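Local coordinates for oligopeptide ABC transporter, periplasmic oligopeptide-binding protein, putative (Thermotoga maritima MSB8, PDB 5IPW), which probably binds oligopeptides in the periplasm and hands them to an ABC transporter for import, at residues A[357-362]-A[583-588]; A[365-370]-A[410-415]; A[385-390]-A[402-407]; A[553-558]-A[579-584]. All coordinates share one frame; numbering follows the deposited sequence.

Interaction 1: A[357-362]-A[583-588]; sequences NDVRFR and RENLWM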
loop_
_atom_site.group_PDB
_atom_site.type_symbol
_atom_site.label_atom_id
_atom_site.label_comp_id
_atom_site.label_asym_id
_atom_site.label_seq_id
_atom_site.Cartn_x
_atom_site.Cartn_y
_atom_site.Cartn_z
ATOM N N ASN A 357 8.397 5.805 -31.025
ATOM C CA ASN A 357 8.577 4.372 -30.774
ATOM C C ASN A 357 10.011 3.878 -30.934
ATOM O O ASN A 357 10.298 2.706 -30.690
ATOM C CB ASN A 357 7.663 3.555 -31.676
ATOM C CG ASN A 357 6.223 3.595 -31.219
ATOM O OD1 ASN A 357 5.775 2.716 -30.484
ATOM N ND2 ASN A 357 5.493 4.621 -31.640
ATOM N N ASP A 358 10.903 4.765 -31.361
ATOM C CA ASP A 358 12.315 4.448 -31.440
ATOM C C ASP A 358 12.893 4.533 -30.037
ATOM O O ASP A 358 13.015 5.620 -29.476
ATOM C CB ASP A 358 13.032 5.420 -32.382
ATOM C CG ASP A 358 14.458 4.988 -32.718
ATOM O OD1 ASP A 358 14.963 4.002 -32.132
ATOM O OD2 ASP A 358 15.075 5.651 -33.578
ATOM N N VAL A 359 13.241 3.373 -29.485
ATOM C CA VAL A 359 13.824 3.268 -28.143
ATOM C C VAL A 359 14.911 4.317 -27.915
ATOM O O VAL A 359 14.974 4.959 -26.860
ATOM C CB VAL A 359 14.466 1.881 -27.914
ATOM C CG1 VAL A 359 14.992 1.772 -26.488
ATOM C CG2 VAL A 359 13.474 0.756 -28.200
ATOM N N ARG A 360 15.768 4.469 -28.917
ATOM C CA ARG A 360 16.894 5.391 -28.858
ATOM C C ARG A 360 16.471 6.830 -28.595
ATOM O O ARG A 360 17.194 7.576 -27.939
ATOM C CB ARG A 360 17.698 5.295 -30.156
ATOM C CG ARG A 360 18.464 3.980 -30.286
ATOM C CD ARG A 360 18.329 3.360 -31.666
ATOM N NE ARG A 360 18.697 4.299 -32.723
ATOM C CZ ARG A 360 18.548 4.072 -34.025
ATOM N NH1 ARG A 360 18.034 2.926 -34.466
ATOM N NH2 ARG A 360 18.919 5.004 -34.891
ATOM N N PHE A 361 15.303 7.214 -29.109
ATOM C CA PHE A 361 14.767 8.546 -28.850
ATOM C C PHE A 361 14.471 8.711 -27.361
ATOM O O PHE A 361 14.750 9.766 -26.777
ATOM C CB PHE A 361 13.506 8.833 -29.684
ATOM C CG PHE A 361 12.983 10.240 -29.511
ATOM C CD1 PHE A 361 13.735 11.333 -29.934
ATOM C CD2 PHE A 361 11.764 10.480 -28.888
ATOM C CE1 PHE A 361 13.278 12.635 -29.754
ATOM C CE2 PHE A 361 11.302 11.781 -28.709
ATOM C CZ PHE A 361 12.061 12.860 -29.140
ATOM N N ARG A 362 13.920 7.666 -26.750
ATOM C CA ARG A 362 13.577 7.702 -25.323
ATOM C C ARG A 362 14.849 7.670 -24.470
ATOM O O ARG A 362 15.034 8.527 -23.598
ATOM C CB ARG A 362 12.623 6.559 -24.966
ATOM C CG ARG A 362 11.360 6.562 -25.822
ATOM C CD ARG A 362 10.285 5.637 -25.293
ATOM N NE ARG A 362 10.636 4.218 -25.391
ATOM C CZ ARG A 362 10.204 3.376 -26.332
ATOM N NH1 ARG A 362 9.406 3.774 -27.324
ATOM N NH2 ARG A 362 10.587 2.104 -26.286
ATOM N N ARG A 583 12.915 -2.163 -18.714
ATOM C CA ARG A 583 14.283 -1.663 -18.662
ATOM C C ARG A 583 14.802 -1.434 -20.069
ATOM O O ARG A 583 15.373 -0.392 -20.370
ATOM C CB ARG A 583 15.160 -2.694 -17.961
ATOM C CG ARG A 583 16.411 -2.156 -17.311
ATOM C CD ARG A 583 16.922 -3.162 -16.291
ATOM N NE ARG A 583 17.133 -4.493 -16.872
ATOM C CZ ARG A 583 17.102 -5.646 -16.201
ATOM N NH1 ARG A 583 16.856 -5.680 -14.895
ATOM N NH2 ARG A 583 17.309 -6.786 -16.851
ATOM N N GLU A 584 14.595 -2.433 -20.918
ATOM C CA GLU A 584 15.042 -2.400 -22.303
ATOM C C GLU A 584 14.250 -1.389 -23.148
ATOM O O GLU A 584 14.817 -0.736 -24.025
ATOM C CB GLU A 584 14.977 -3.813 -22.897
ATOM C CG GLU A 584 16.106 -4.701 -22.382
ATOM C CD GLU A 584 15.831 -6.188 -22.502
ATOM O OE1 GLU A 584 16.758 -6.972 -22.211
ATOM O OE2 GLU A 584 14.705 -6.584 -22.877
ATOM N N ASN A 585 12.951 -1.270 -22.873
ATOM C CA ASN A 585 12.113 -0.208 -23.435
ATOM C C ASN A 585 11.853 0.807 -22.341
ATOM O O ASN A 585 11.585 0.431 -21.214
ATOM C CB ASN A 585 10.782 -0.768 -23.908
ATOM C CG ASN A 585 10.938 -1.984 -24.804
ATOM O OD1 ASN A 585 10.841 -1.879 -26.022
ATOM N ND2 ASN A 585 11.174 -3.149 -24.205
ATOM N N LEU A 586 11.927 2.091 -22.648
ATOM C CA LEU A 586 11.752 3.108 -21.608
ATOM C C LEU A 586 10.483 3.924 -21.817
ATOM O O LEU A 586 10.531 5.150 -21.951
ATOM C CB LEU A 586 12.994 4.002 -21.524
ATOM C CG LEU A 586 13.892 3.803 -20.301
ATOM C CD1 LEU A 586 14.205 2.341 -20.040
ATOM C CD2 LEU A 586 15.179 4.590 -20.487
ATOM N N TRP A 587 9.345 3.231 -21.808
ATOM C CA TRP A 587 8.048 3.861 -22.063
ATOM C C TRP A 587 7.696 4.946 -21.060
ATOM O O TRP A 587 7.018 5.907 -21.401
ATOM C CB TRP A 587 6.951 2.825 -22.051
ATOM C CG TRP A 587 7.069 1.840 -23.134
ATOM C CD1 TRP A 587 7.009 2.079 -24.475
ATOM C CD2 TRP A 587 7.246 0.437 -22.979
ATOM N NE1 TRP A 587 7.139 0.902 -25.166
ATOM C CE2 TRP A 587 7.284 -0.124 -24.270
ATOM C CE3 TRP A 587 7.373 -0.405 -21.868
ATOM C CZ2 TRP A 587 7.447 -1.491 -24.484
ATOM C CZ3 TRP A 587 7.533 -1.760 -22.078
ATOM C CH2 TRP A 587 7.571 -2.293 -23.377
ATOM N N MET A 588 8.139 4.780 -19.816
ATOM C CA MET A 588 8.017 5.842 -18.820
ATOM C C MET A 588 9.387 6.422 -18.536
ATOM O O MET A 588 10.331 5.691 -18.249
ATOM C CB MET A 588 7.394 5.313 -17.526
ATOM C CG MET A 588 5.880 5.181 -17.576
ATOM S SD MET A 588 5.174 4.403 -16.108
ATOM C CE MET A 588 5.670 2.705 -16.387
HETATM O O HOH W 1 7.332 1.589 -28.356
#
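Arg362 carries most of this contact, running past the carbonyl of Leu586 to the side chains of Asn585 and Trp587. Its CB lies 4.3 Å from Leu586 CB; farther out, CD passes 3.4 Å from Leu586 O and NE 3.6 Å from it, neither in a hydrogen bond. The chain then bends at chi3 (-68°), which brings the guanidinium beside the five-membered ring of Trp587: CD1 stands 3.9 Å above the guanidinium plane, over its centre, with the two planes 34° apart. Val359 CA lies on the opposite side, toward the rim. At the tip, NH2 reaches Asn585 CB at 3.7 Å, while NH1 bonds to Phe356 O and donates to a water 3.2 Å away. That water also gives a hydrogen to Asn357 OD1 and takes one from Trp587 NE1, tying three side chains together. Nearby, Val359 CG1 rests 3.5 Å from Glu584 O, in the last turn of helix 568-584. Helix 359-367 starts here, with Asp358 at its N-cap and a weak capping bond to Arg360 N; it meets the turn between helix 568-584 and strand 589-591, within the α/β fold of a family 5 solute-binding protein.

Interaction 2: A[365-370]-A[410-415]; sequences LSLAIN and PDRANK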
loop_
_atom_site.group_PDB
_atom_site.type_symbol
_atom_site.label_atom_id
_atom_site.label_comp_id
_atom_site.label_asym_id
_atom_site.label_seq_id
_atom_site.Cartn_x
_atom_site.Cartn_y
_atom_site.Cartn_z
ATOM N N LEU A 365 16.166 10.965 -24.575
ATOM C CA LEU A 365 15.358 11.925 -23.818
ATOM C C LEU A 365 15.652 11.884 -22.320
ATOM O O LEU A 365 15.669 12.936 -21.679
ATOM C CB LEU A 365 13.853 11.722 -24.063
ATOM C CG LEU A 365 13.183 12.338 -25.299
ATOM C CD1 LEU A 365 11.679 12.119 -25.217
ATOM C CD2 LEU A 365 13.470 13.822 -25.461
ATOM N N SER A 366 15.871 10.687 -21.767
ATOM C CA SER A 366 16.202 10.549 -20.334
ATOM C C SER A 366 17.622 11.033 -20.021
ATOM O O SER A 366 17.827 11.798 -19.070
ATOM C CB SER A 366 15.989 9.106 -19.813
ATOM O OG SER A 366 16.396 8.093 -20.724
ATOM N N LEU A 367 18.588 10.618 -20.840
ATOM C CA LEU A 367 19.996 10.997 -20.639
ATOM C C LEU A 367 20.211 12.509 -20.631
ATOM O O LEU A 367 21.128 13.009 -19.978
ATOM C CB LEU A 367 20.887 10.346 -21.696
ATOM C CG LEU A 367 20.962 8.819 -21.603
ATOM C CD1 LEU A 367 21.543 8.253 -22.884
ATOM C CD2 LEU A 367 21.774 8.391 -20.391
ATOM N N ALA A 368 19.347 13.234 -21.336
ATOM C CA ALA A 368 19.399 14.693 -21.348
ATOM C C ALA A 368 18.864 15.336 -20.070
ATOM O O ALA A 368 18.948 16.557 -19.915
ATOM C CB ALA A 368 18.639 15.226 -22.550
ATOM N N ILE A 369 18.315 14.533 -19.161
ATOM C CA ILE A 369 17.728 15.072 -17.939
ATOM C C ILE A 369 18.749 15.117 -16.807
ATOM O O ILE A 369 19.403 14.120 -16.495
ATOM C CB ILE A 369 16.493 14.270 -17.483
ATOM C CG1 ILE A 369 15.526 14.085 -18.660
ATOM C CG2 ILE A 369 15.804 14.993 -16.332
ATOM C CD1 ILE A 369 14.198 13.437 -18.317
ATOM N N ASN A 370 18.871 16.300 -16.208
ATOM C CA ASN A 370 19.671 16.513 -15.012
ATOM C C ASN A 370 18.797 16.315 -13.770
ATOM O O ASN A 370 18.266 17.280 -13.210
ATOM C CB ASN A 370 20.266 17.934 -15.051
ATOM C CG ASN A 370 21.439 18.142 -14.090
ATOM O OD1 ASN A 370 21.784 19.287 -13.797
ATOM N ND2 ASN A 370 22.068 17.063 -13.618
ATOM N N PRO A 410 24.225 14.631 -21.531
ATOM C CA PRO A 410 23.800 15.335 -22.760
ATOM C C PRO A 410 24.540 14.914 -24.041
ATOM O O PRO A 410 23.898 14.532 -25.022
ATOM C CB PRO A 410 24.075 16.811 -22.434
ATOM C CG PRO A 410 23.940 16.896 -20.957
ATOM C CD PRO A 410 24.405 15.573 -20.406
ATOM N N ASP A 411 25.871 14.968 -24.016
ATOM C CA ASP A 411 26.711 14.584 -25.167
ATOM C C ASP A 411 26.349 13.186 -25.698
ATOM O O ASP A 411 26.406 12.934 -26.898
ATOM C CB ASP A 411 28.209 14.620 -24.795
ATOM C CG ASP A 411 28.652 15.962 -24.189
ATOM O OD1 ASP A 411 27.863 16.931 -24.190
ATOM O OD2 ASP A 411 29.801 16.043 -23.702
ATOM N N ARG A 412 25.986 12.285 -24.792
ATOM C CA ARG A 412 25.595 10.926 -25.158
ATOM C C ARG A 412 24.226 10.885 -25.836
ATOM O O ARG A 412 24.008 10.096 -26.758
ATOM C CB ARG A 412 25.604 10.047 -23.907
ATOM C CG ARG A 412 24.822 8.749 -23.970
ATOM C CD ARG A 412 25.453 7.693 -24.854
ATOM N NE ARG A 412 25.044 6.359 -24.409
ATOM C CZ ARG A 412 24.990 5.271 -25.175
ATOM N NH1 ARG A 412 25.311 5.321 -26.467
ATOM N NH2 ARG A 412 24.599 4.117 -24.642
ATOM N N ALA A 413 23.300 11.711 -25.357
ATOM C CA ALA A 413 21.963 11.782 -25.942
ATOM C C ALA A 413 22.038 12.420 -27.322
ATOM O O ALA A 413 21.639 11.810 -28.321
ATOM C CB ALA A 413 21.030 12.576 -25.043
ATOM N N ASN A 414 22.572 13.639 -27.368
ATOM C CA ASN A 414 22.811 14.338 -28.631
ATOM C C ASN A 414 23.332 13.403 -29.698
ATOM O O ASN A 414 22.864 13.423 -30.832
ATOM C CB ASN A 414 23.786 15.499 -28.437
ATOM C CG ASN A 414 23.074 16.819 -28.274
ATOM O OD1 ASN A 414 22.115 17.092 -28.986
ATOM N ND2 ASN A 414 23.530 17.645 -27.339
ATOM N N LYS A 415 24.287 12.569 -29.313
ATOM C CA LYS A 415 24.833 11.563 -30.208
ATOM C C LYS A 415 23.761 10.563 -30.629
ATOM O O LYS A 415 23.619 10.264 -31.812
ATOM C CB LYS A 415 26.023 10.843 -29.545
ATOM C CG LYS A 415 26.840 9.973 -30.492
ATOM C CD LYS A 415 27.559 10.799 -31.557
ATOM C CE LYS A 415 27.385 10.207 -32.950
ATOM N NZ LYS A 415 27.631 11.210 -34.023
#
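The backbones of Leu367 and Ala368 run close to the start of helix 410-420, with Ala368 CA 4.7 Å from Pro410 CA and Leu367 CA 5.7 Å from Ala413 CA. Leu367 O faces the nitrogen of Pro410 at 3.8 Å, but a proline nitrogen has no hydrogen to offer. A backbone bond instead joins Leu367 to Asp409, the residue just before the helix, where the carboxylate also accepts weakly from Arg412 N. The small side chain of Ala413 allows this close approach. Its methyl points into the angle between Leu367 and Ala368, 4.0 Å from Leu367 CB and 4.4 Å from Ala368 CB. Farther out, the isobutyl group of Leu367 crosses the aliphatic base of Arg412 at an angle, and CD1 touches Arg412 CG at 3.5 Å. In Arg412 a first torsion of 161° sets CG on the carbonyl side, beside the leucine, and the bend at chi2 carries the rest of the chain past it. Tyr405 packs on Leu367 and Trp461 on Ala368; between the two segments themselves there is no hydrogen bond, and the side chains meet through apolar groups. Here the end of helix 359-367 abuts the first turn of helix 410-420, which begins with Pro410, a helix-helix junction set in the α/β architecture of the periplasmic binding proteins.

Interaction 3: A[385-390]-A[402-407]; sequences PRQASL and EKAYAE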
loop_
_atom_site.group_PDB
_atom_site.type_symbol
_atom_site.label_atom_id
_atom_site.label_comp_id
_atom_site.label_asym_id
_atom_site.label_seq_id
_atom_site.Cartn_x
_atom_site.Cartn_y
_atom_site.Cartn_z
ATOM N N PRO A 385 17.367 11.178 -7.064
ATOM C CA PRO A 385 17.467 11.128 -8.529
ATOM C C PRO A 385 17.486 9.686 -9.055
ATOM O O PRO A 385 18.399 8.929 -8.740
ATOM C CB PRO A 385 18.794 11.839 -8.812
ATOM C CG PRO A 385 19.011 12.722 -7.630
ATOM C CD PRO A 385 18.495 11.922 -6.476
ATOM N N ARG A 386 16.476 9.326 -9.843
ATOM C CA ARG A 386 16.293 7.978 -10.374
ATOM C C ARG A 386 15.290 8.025 -11.528
ATOM O O ARG A 386 14.659 9.057 -11.779
ATOM C CB ARG A 386 15.818 7.002 -9.279
ATOM C CG ARG A 386 14.445 7.304 -8.686
ATOM C CD ARG A 386 14.213 6.693 -7.304
ATOM N NE ARG A 386 14.331 5.237 -7.295
ATOM C CZ ARG A 386 13.403 4.391 -7.738
ATOM N NH1 ARG A 386 12.261 4.835 -8.251
ATOM N NH2 ARG A 386 13.626 3.083 -7.684
ATOM N N GLN A 387 15.168 6.913 -12.240
ATOM C CA GLN A 387 14.157 6.789 -13.274
ATOM C C GLN A 387 13.939 5.341 -13.627
ATOM O O GLN A 387 14.900 4.658 -13.980
ATOM C CB GLN A 387 14.584 7.508 -14.557
ATOM C CG GLN A 387 13.705 7.199 -15.784
ATOM C CD GLN A 387 14.261 6.109 -16.691
ATOM O OE1 GLN A 387 13.776 4.975 -16.690
ATOM N NE2 GLN A 387 15.279 6.452 -17.473
ATOM N N ALA A 388 12.702 4.851 -13.568
ATOM C CA ALA A 388 11.541 5.499 -12.949
ATOM C C ALA A 388 10.630 4.336 -12.708
ATOM O O ALA A 388 9.762 4.037 -13.528
ATOM C CB ALA A 388 10.876 6.486 -13.871
ATOM N N SER A 389 10.862 3.673 -11.583
ATOM C CA SER A 389 10.525 2.273 -11.433
ATOM C C SER A 389 10.343 1.912 -9.966
ATOM O O SER A 389 10.307 2.794 -9.109
ATOM C CB SER A 389 11.636 1.429 -12.063
ATOM O OG SER A 389 12.913 1.713 -11.515
ATOM N N LEU A 390 10.233 0.615 -9.689
ATOM C CA LEU A 390 9.967 0.134 -8.339
ATOM C C LEU A 390 11.033 0.645 -7.380
ATOM O O LEU A 390 12.229 0.523 -7.649
ATOM C CB LEU A 390 9.865 -1.396 -8.316
ATOM C CG LEU A 390 8.825 -1.995 -9.287
ATOM C CD1 LEU A 390 8.757 -3.513 -9.207
ATOM C CD2 LEU A 390 7.444 -1.399 -9.055
ATOM N N GLU A 402 16.333 0.786 -12.086
ATOM C CA GLU A 402 16.396 2.059 -11.369
ATOM C C GLU A 402 17.375 3.004 -12.058
ATOM O O GLU A 402 17.190 4.219 -12.018
ATOM C CB GLU A 402 16.800 1.878 -9.898
ATOM C CG GLU A 402 16.833 3.196 -9.108
ATOM C CD GLU A 402 17.270 3.048 -7.653
ATOM O OE1 GLU A 402 17.842 2.001 -7.304
ATOM O OE2 GLU A 402 17.053 3.989 -6.853
ATOM N N LYS A 403 18.414 2.443 -12.678
ATOM C CA LYS A 403 19.460 3.251 -13.315
ATOM C C LYS A 403 19.269 3.450 -14.809
ATOM O O LYS A 403 19.644 4.498 -15.337
ATOM C CB LYS A 403 20.860 2.692 -13.011
ATOM C CG LYS A 403 21.447 3.164 -11.682
ATOM C CD LYS A 403 21.018 4.585 -11.307
ATOM C CE LYS A 403 21.231 4.892 -9.836
ATOM N NZ LYS A 403 20.346 6.013 -9.405
ATOM N N ALA A 404 18.715 2.449 -15.492
ATOM C CA ALA A 404 18.181 2.652 -16.838
ATOM C C ALA A 404 19.148 3.495 -17.667
ATOM O O ALA A 404 20.283 3.079 -17.919
ATOM C CB ALA A 404 16.817 3.325 -16.740
ATOM N N TYR A 405 18.686 4.665 -18.100
ATOM C CA TYR A 405 19.536 5.699 -18.639
ATOM C C TYR A 405 19.284 6.906 -17.756
ATOM O O TYR A 405 18.770 7.940 -18.196
ATOM C CB TYR A 405 19.163 5.964 -20.085
ATOM C CG TYR A 405 19.589 4.859 -21.019
ATOM C CD1 TYR A 405 18.967 3.618 -20.994
ATOM C CD2 TYR A 405 20.616 5.058 -21.936
ATOM C CE1 TYR A 405 19.355 2.605 -21.853
ATOM C CE2 TYR A 405 21.014 4.057 -22.804
ATOM C CZ TYR A 405 20.382 2.829 -22.761
ATOM O OH TYR A 405 20.779 1.825 -23.624
ATOM N N ALA A 406 19.640 6.736 -16.487
ATOM C CA ALA A 406 19.384 7.736 -15.457
ATOM C C ALA A 406 20.456 8.823 -15.382
ATOM O O ALA A 406 20.244 9.840 -14.718
ATOM C CB ALA A 406 19.231 7.064 -14.095
ATOM N N GLU A 407 21.591 8.623 -16.061
ATOM C CA GLU A 407 22.713 9.581 -15.993
ATOM C C GLU A 407 22.362 10.903 -16.666
ATOM O O GLU A 407 21.538 10.946 -17.580
ATOM C CB GLU A 407 23.990 9.042 -16.652
ATOM C CG GLU A 407 24.318 7.599 -16.344
ATOM C CD GLU A 407 23.661 6.652 -17.323
ATOM O OE1 GLU A 407 24.157 6.543 -18.460
ATOM O OE2 GLU A 407 22.642 6.031 -16.957
#
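A salt bridge between Arg386 and Glu402 links the two segments. Arg386 NE donates to Glu402 OE2 over 3.0 Å at an angle of 160°; the oxygen lies at the guanidinium edge, near its plane, but is itself approached from above the carboxylate, the two planes being 54° apart. Within its own loop the same guanidinium is steadied by NH2, which donates to Leu390 O at 2.9 Å. Such bonding at its edge probably limits rotation of the group.

Two weak hydrogen bonds add to this. Gln387 N reaches Glu402 O at 3.4 Å, close to straight, and Ser389 OG bonds to Trp401 O, just before the second segment.

Van der Waals contact does the rest. With chi1 at 169°, and a bend at chi2, Gln387 turns its amide toward Ala404, whose CB lies 3.5 Å from OE1 and 3.6 Å from NE2. Ser389 OG comes within 3.5 Å of Glu402 CA.

Together these join the loop after helix 371-379, which contains a cis peptide before Ala388, to the end of helix 399-403. Gln387 and Tyr405 both pack on Ser366 of helix 359-367, while Pro385 and Gln387 rest on Arg371 of helix 371-379.

Interaction 4: A[553-558]-A[579-584]; sequences YRLVDL and TKIHRE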
loop_
_atom_site.group_PDB
_atom_site.type_symbol
_atom_site.label_atom_id
_atom_site.label_comp_id
_atom_site.label_asym_id
_atom_site.label_seq_id
_atom_site.Cartn_x
_atom_site.Cartn_y
_atom_site.Cartn_z
ATOM N N TYR A 553 2.827 -7.113 -25.714
ATOM C CA TYR A 553 2.003 -8.323 -25.624
ATOM C C TYR A 553 2.601 -9.334 -24.650
ATOM O O TYR A 553 1.886 -10.179 -24.106
ATOM C CB TYR A 553 1.850 -8.995 -26.991
ATOM C CG TYR A 553 0.902 -8.325 -27.974
ATOM C CD1 TYR A 553 -0.226 -7.623 -27.545
ATOM C CD2 TYR A 553 1.111 -8.441 -29.347
ATOM C CE1 TYR A 553 -1.092 -7.034 -28.453
ATOM C CE2 TYR A 553 0.249 -7.857 -30.259
ATOM C CZ TYR A 553 -0.851 -7.155 -29.808
ATOM O OH TYR A 553 -1.711 -6.574 -30.709
ATOM N N ARG A 554 3.916 -9.251 -24.455
ATOM C CA ARG A 554 4.632 -10.136 -23.543
ATOM C C ARG A 554 4.334 -9.785 -22.085
ATOM O O ARG A 554 4.052 -10.671 -21.273
ATOM C CB ARG A 554 6.146 -10.076 -23.824
ATOM C CG ARG A 554 6.845 -11.431 -23.863
ATOM C CD ARG A 554 6.093 -12.463 -24.699
ATOM N NE ARG A 554 5.492 -11.887 -25.907
ATOM C CZ ARG A 554 4.457 -12.405 -26.570
ATOM N NH1 ARG A 554 3.873 -13.530 -26.165
ATOM N NH2 ARG A 554 3.994 -11.790 -27.652
ATOM N N LEU A 555 4.394 -8.493 -21.762
ATOM C CA LEU A 555 4.038 -8.006 -20.422
ATOM C C LEU A 555 2.647 -8.458 -19.983
ATOM O O LEU A 555 2.418 -8.692 -18.799
ATOM C CB LEU A 555 4.119 -6.480 -20.349
ATOM C CG LEU A 555 5.508 -5.884 -20.157
ATOM C CD1 LEU A 555 5.459 -4.377 -20.345
ATOM C CD2 LEU A 555 6.076 -6.223 -18.789
ATOM N N VAL A 556 1.722 -8.578 -20.932
ATOM C CA VAL A 556 0.390 -9.092 -20.626
ATOM C C VAL A 556 0.513 -10.540 -20.178
ATOM O O VAL A 556 -0.006 -10.910 -19.129
ATOM C CB VAL A 556 -0.563 -9.006 -21.836
ATOM C CG1 VAL A 556 -1.904 -9.650 -21.520
ATOM C CG2 VAL A 556 -0.767 -7.557 -22.259
ATOM N N ASP A 557 1.210 -11.347 -20.977
ATOM C CA ASP A 557 1.409 -12.770 -20.684
ATOM C C ASP A 557 1.992 -12.983 -19.293
ATOM O O ASP A 557 1.540 -13.858 -18.546
ATOM C CB ASP A 557 2.332 -13.410 -21.725
ATOM C CG ASP A 557 1.669 -13.567 -23.079
ATOM O OD1 ASP A 557 0.525 -14.069 -23.127
ATOM O OD2 ASP A 557 2.298 -13.194 -24.092
ATOM N N LEU A 558 2.992 -12.170 -18.963
ATOM C CA LEU A 558 3.605 -12.190 -17.641
ATOM C C LEU A 558 2.572 -11.962 -16.544
ATOM O O LEU A 558 2.520 -12.722 -15.575
ATOM C CB LEU A 558 4.713 -11.134 -17.536
ATOM C CG LEU A 558 5.983 -11.353 -18.370
ATOM C CD1 LEU A 558 7.003 -10.268 -18.060
ATOM C CD2 LEU A 558 6.592 -12.726 -18.123
ATOM N N THR A 579 10.186 -6.247 -15.245
ATOM C CA THR A 579 11.053 -5.102 -15.004
ATOM C C THR A 579 12.226 -5.078 -15.986
ATOM O O THR A 579 12.795 -4.023 -16.243
ATOM C CB THR A 579 11.586 -5.100 -13.560
ATOM O OG1 THR A 579 12.256 -6.340 -13.289
ATOM C CG2 THR A 579 10.449 -4.912 -12.579
ATOM N N LYS A 580 12.591 -6.249 -16.507
ATOM C CA LYS A 580 13.588 -6.347 -17.574
ATOM C C LYS A 580 13.025 -5.647 -18.797
ATOM O O LYS A 580 13.622 -4.716 -19.322
ATOM C CB LYS A 580 13.915 -7.820 -17.896
ATOM C CG LYS A 580 14.944 -8.030 -19.005
ATOM C CD LYS A 580 14.955 -9.463 -19.520
ATOM C CE LYS A 580 15.715 -9.561 -20.835
ATOM N NZ LYS A 580 15.792 -10.953 -21.365
ATOM N N ILE A 581 11.851 -6.090 -19.226
ATOM C CA ILE A 581 11.170 -5.492 -20.366
ATOM C C ILE A 581 11.091 -3.962 -20.234
ATOM O O ILE A 581 11.549 -3.234 -21.111
ATOM C CB ILE A 581 9.776 -6.120 -20.554
ATOM C CG1 ILE A 581 9.933 -7.521 -21.166
ATOM C CG2 ILE A 581 8.901 -5.226 -21.418
ATOM C CD1 ILE A 581 8.664 -8.351 -21.233
ATOM N N HIS A 582 10.549 -3.477 -19.124
ATOM C CA HIS A 582 10.490 -2.034 -18.868
ATOM C C HIS A 582 11.864 -1.362 -18.840
ATOM O O HIS A 582 11.964 -0.134 -18.891
ATOM C CB HIS A 582 9.781 -1.749 -17.536
ATOM C CG HIS A 582 8.288 -1.710 -17.631
ATOM N ND1 HIS A 582 7.585 -0.531 -17.767
ATOM C CD2 HIS A 582 7.363 -2.699 -17.599
ATOM C CE1 HIS A 582 6.292 -0.798 -17.818
ATOM N NE2 HIS A 582 6.130 -2.105 -17.717
ATOM N N ARG A 583 12.915 -2.163 -18.714
ATOM C CA ARG A 583 14.283 -1.663 -18.662
ATOM C C ARG A 583 14.802 -1.434 -20.069
ATOM O O ARG A 583 15.373 -0.392 -20.370
ATOM C CB ARG A 583 15.160 -2.694 -17.961
ATOM C CG ARG A 583 16.411 -2.156 -17.311
ATOM C CD ARG A 583 16.922 -3.162 -16.291
ATOM N NE ARG A 583 17.133 -4.493 -16.872
ATOM C CZ ARG A 583 17.102 -5.646 -16.201
ATOM N NH1 ARG A 583 16.856 -5.680 -14.895
ATOM N NH2 ARG A 583 17.309 -6.786 -16.851
ATOM N N GLU A 584 14.595 -2.433 -20.918
ATOM C CA GLU A 584 15.042 -2.400 -22.303
ATOM C C GLU A 584 14.250 -1.389 -23.148
ATOM O O GLU A 584 14.817 -0.736 -24.025
ATOM C CB GLU A 584 14.977 -3.813 -22.897
ATOM C CG GLU A 584 16.106 -4.701 -22.382
ATOM C CD GLU A 584 15.831 -6.188 -22.502
ATOM O OE1 GLU A 584 16.758 -6.972 -22.211
ATOM O OE2 GLU A 584 14.705 -6.584 -22.877
#
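Two consecutive helices, 550-564 and 568-584, form an antiparallel helical hairpin, and Arg554, Leu555, Leu558, Ile581 and His582 meet across this part of it. The axes of the two segments lie 10.5 Å apart at closest approach, with 163° between their directions. Ile581 is the central side chain: its two branches diverge, CG2 meeting Leu555 CG at 3.7 Å while CD1 reaches Leu558 CD1 tip to tip at 4.1 Å and Arg554 CB at 4.0 Å. Leu555 and Ile581 lie alongside each other, pointing opposite ways, as side chains of neighbouring helices in a hairpin interdigitate. Trp587, in the segment that follows the second helix, packs against both of them. Leu555 also crosses His582 at about a right angle, its CD1 3.5 Å from His582 NE2; that nitrogen is hydrogen-bonded to Ile507 O. At the margin, the bent chain of Arg554 leads its charged end away from the interface, where NH1 pairs with Asp557 and NH2 with Glu550.

In the fold
All four contacts lie on the same side of the chain's centre. Along the sequence interactions 2 and 3 both fall between the two halves of interaction 1, and interaction 3 falls between those of interaction 2; interaction 4 follows both. Interactions 1 and 2 share helix 359-367, and interactions 1 and 4 share Arg583 and Glu584 of helix 568-584. The centre of interaction 1 is about 13 Å from each of the others, so it acts as a hub, with Leu586 touching Ser366 and Gln387. Leu367 meets Glu407 between interactions 2 and 3, and Leu390 meets Thr579 between 3 and 4. Residues distant in sequence are thereby gathered into one continuous packed region of this lobe.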